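Long-range contact in TCR alpha chain (Gallus gallus, PDB 6LIR), which pairs with a beta chain to form the chicken alpha-beta T-cell receptor, which probably recognises antigen presented by MHC molecules: residues Trp32-Pro37 with Ala83-Ala88. Residues are numbered along the deposited sequence; the frame is centred on the assembly and turned at random.
Sequences WYRQLP and AVYYCA
Tyr33 and Tyr86 form a hydrogen-bonded antiparallel pair, Tyr33 N to Tyr86 O and Tyr86 N to Tyr33 O both 2.7 Å, and Gln35 with Val84 makes the next such pair. On the face shared by Trp32, Arg34, Tyr85 and Cys87, Cys87 CB sits over the centre of the six-membered ring of Trp32, 3.6 Å from its centroid, a CH-pi contact. Cys87 SG, set between the backbone N and the carbonyl carbon (chi1 62°), stands farther above the same ring and is joined in a disulfide to Cys20, the disulfide packed against the core tryptophan that is characteristic of immunoglobulin variable domains. Arg34 runs alongside Tyr85, its CB over the ring face, and the extended chain brings NH1 to within 3.1 Å of Tyr85 OH, a hydrogen bond with the hydroxyl oxygen in the guanidinium plane; Asp81 ties both together, its carboxylate salt-bridged to NH1 and its backbone carbonyl hydrogen-bonded to Tyr85 OH. With an alanine in place of Tyr85, Arg34 would probably shift more freely and Asp81 O lose its mate. Trp32 and Tyr85 pack on strands 16-21 and 69-74 of the second sheet, while Tyr33, Gln35 and Tyr86 meet the TCR beta chain; in their own sheet the two strands lie between 42-47 and 97-108.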
loop_
_atom_site.group_PDB
_atom_site.type_symbol
_atom_site.label_atom_id
_atom_site.label_comp_id
_atom_site.label_asym_id
_atom_site.label_seq_id
_atom_site.Cartn_x
_atom_site.Cartn_y
_atom_site.Cartn_z
ATOM N N TRP A 32 4.885 17.851 -6.631
ATOM C CA TRP A 32 4.894 16.414 -6.810
ATOM C C TRP A 32 4.847 15.764 -5.440
ATOM O O TRP A 32 5.480 16.240 -4.491
ATOM C CB TRP A 32 6.136 15.944 -7.570
ATOM C CG TRP A 32 6.037 16.103 -9.054
ATOM C CD1 TRP A 32 6.250 17.243 -9.773
ATOM C CD2 TRP A 32 5.703 15.085 -10.004
ATOM N NE1 TRP A 32 6.074 16.999 -11.115
ATOM C CE2 TRP A 32 5.739 15.681 -11.284
ATOM C CE3 TRP A 32 5.386 13.727 -9.900
ATOM C CZ2 TRP A 32 5.470 14.966 -12.450
ATOM C CZ3 TRP A 32 5.116 13.016 -11.060
ATOM C CH2 TRP A 32 5.159 13.639 -12.319
ATOM N N TYR A 33 4.087 14.679 -5.354
ATOM C CA TYR A 33 3.919 13.914 -4.133
ATOM C C TYR A 33 4.144 12.447 -4.459
ATOM O O TYR A 33 4.069 12.028 -5.618
ATOM C CB TYR A 33 2.514 14.097 -3.531
ATOM C CG TYR A 33 2.197 15.494 -3.040
ATOM C CD1 TYR A 33 1.888 16.516 -3.931
ATOM C CD2 TYR A 33 2.180 15.782 -1.682
ATOM C CE1 TYR A 33 1.592 17.793 -3.482
ATOM C CE2 TYR A 33 1.885 17.052 -1.221
ATOM C CZ TYR A 33 1.590 18.054 -2.124
ATOM O OH TYR A 33 1.299 19.317 -1.662
ATOM N N ARG A 34 4.422 11.662 -3.424
ATOM C CA ARG A 34 4.502 10.223 -3.590
ATOM C C ARG A 34 3.798 9.555 -2.422
ATOM O O ARG A 34 3.885 10.013 -1.277
ATOM C CB ARG A 34 5.955 9.740 -3.735
ATOM C CG ARG A 34 6.755 9.606 -2.461
ATOM C CD ARG A 34 8.072 8.914 -2.770
ATOM N NE ARG A 34 9.014 8.990 -1.659
ATOM C CZ ARG A 34 10.251 8.506 -1.701
ATOM N NH1 ARG A 34 10.699 7.914 -2.804
ATOM N NH2 ARG A 34 11.042 8.621 -0.644
ATOM N N GLN A 35 3.065 8.501 -2.729
ATOM C CA GLN A 35 2.281 7.771 -1.743
ATOM C C GLN A 35 2.874 6.374 -1.624
ATOM O O GLN A 35 2.702 5.535 -2.515
ATOM C CB GLN A 35 0.805 7.713 -2.110
ATOM C CG GLN A 35 0.011 6.873 -1.125
ATOM C CD GLN A 35 -1.311 6.385 -1.675
ATOM O OE1 GLN A 35 -1.858 5.395 -1.196
ATOM N NE2 GLN A 35 -1.841 7.087 -2.672
ATOM N N LEU A 36 3.604 6.153 -0.555
ATOM C CA LEU A 36 4.176 4.865 -0.218
ATOM C C LEU A 36 3.097 3.942 0.351
ATOM O O LEU A 36 2.106 4.414 0.916
ATOM C CB LEU A 36 5.294 5.046 0.802
ATOM C CG LEU A 36 6.542 5.799 0.337
ATOM C CD1 LEU A 36 7.306 6.327 1.539
ATOM C CD2 LEU A 36 7.444 4.905 -0.513
ATOM N N PRO A 37 3.247 2.629 0.175
ATOM C CA PRO A 37 2.263 1.687 0.721
ATOM C C PRO A 37 2.065 1.887 2.218
ATOM O O PRO A 37 3.024 2.043 2.979
ATOM C CB PRO A 37 2.877 0.316 0.407
ATOM C CG PRO A 37 3.722 0.557 -0.792
ATOM C CD PRO A 37 4.281 1.944 -0.623
ATOM N N ALA A 83 6.481 3.617 -5.346
ATOM C CA ALA A 83 5.323 4.307 -4.798
ATOM C C ALA A 83 4.477 4.808 -5.957
ATOM O O ALA A 83 4.830 4.647 -7.129
ATOM C CB ALA A 83 5.738 5.468 -3.887
ATOM N N VAL A 84 3.365 5.442 -5.614
ATOM C CA VAL A 84 2.516 6.108 -6.586
ATOM C C VAL A 84 2.879 7.581 -6.534
ATOM O O VAL A 84 2.771 8.220 -5.480
ATOM C CB VAL A 84 1.025 5.884 -6.289
ATOM C CG1 VAL A 84 0.166 6.679 -7.268
ATOM C CG2 VAL A 84 0.690 4.401 -6.359
ATOM N N TYR A 85 3.349 8.108 -7.657
ATOM C CA TYR A 85 3.833 9.477 -7.742
ATOM C C TYR A 85 2.767 10.360 -8.375
ATOM O O TYR A 85 2.281 10.066 -9.471
ATOM C CB TYR A 85 5.135 9.535 -8.540
ATOM C CG TYR A 85 6.316 8.972 -7.780
ATOM C CD1 TYR A 85 6.522 7.600 -7.688
ATOM C CD2 TYR A 85 7.220 9.815 -7.151
ATOM C CE1 TYR A 85 7.599 7.084 -6.988
ATOM C CE2 TYR A 85 8.297 9.312 -6.451
ATOM C CZ TYR A 85 8.482 7.948 -6.374
ATOM O OH TYR A 85 9.558 7.460 -5.676
ATOM N N TYR A 86 2.403 11.431 -7.674
ATOM C CA TYR A 86 1.354 12.346 -8.093
ATOM C C TYR A 86 1.945 13.706 -8.430
ATOM O O TYR A 86 2.748 14.252 -7.666
ATOM C CB TYR A 86 0.307 12.540 -6.988
ATOM C CG TYR A 86 -0.632 11.379 -6.760
ATOM C CD1 TYR A 86 -1.749 11.191 -7.567
ATOM C CD2 TYR A 86 -0.420 10.488 -5.713
ATOM C CE1 TYR A 86 -2.617 10.140 -7.352
ATOM C CE2 TYR A 86 -1.283 9.433 -5.491
ATOM C CZ TYR A 86 -2.379 9.262 -6.314
ATOM O OH TYR A 86 -3.239 8.212 -6.095
ATOM N N CYS A 87 1.510 14.274 -9.545
ATOM C CA CYS A 87 1.754 15.682 -9.806
ATOM C C CYS A 87 0.482 16.448 -9.473
ATOM O O CYS A 87 -0.628 15.928 -9.595
ATOM C CB CYS A 87 2.162 15.940 -11.262
ATOM S SG CYS A 87 0.908 15.475 -12.468
ATOM N N ALA A 88 0.663 17.674 -9.000
ATOM C CA ALA A 88 -0.448 18.548 -8.652
ATOM C C ALA A 88 -0.105 19.947 -9.134
ATOM O O ALA A 88 0.975 20.458 -8.824
ATOM C CB ALA A 88 -0.711 18.545 -7.141
#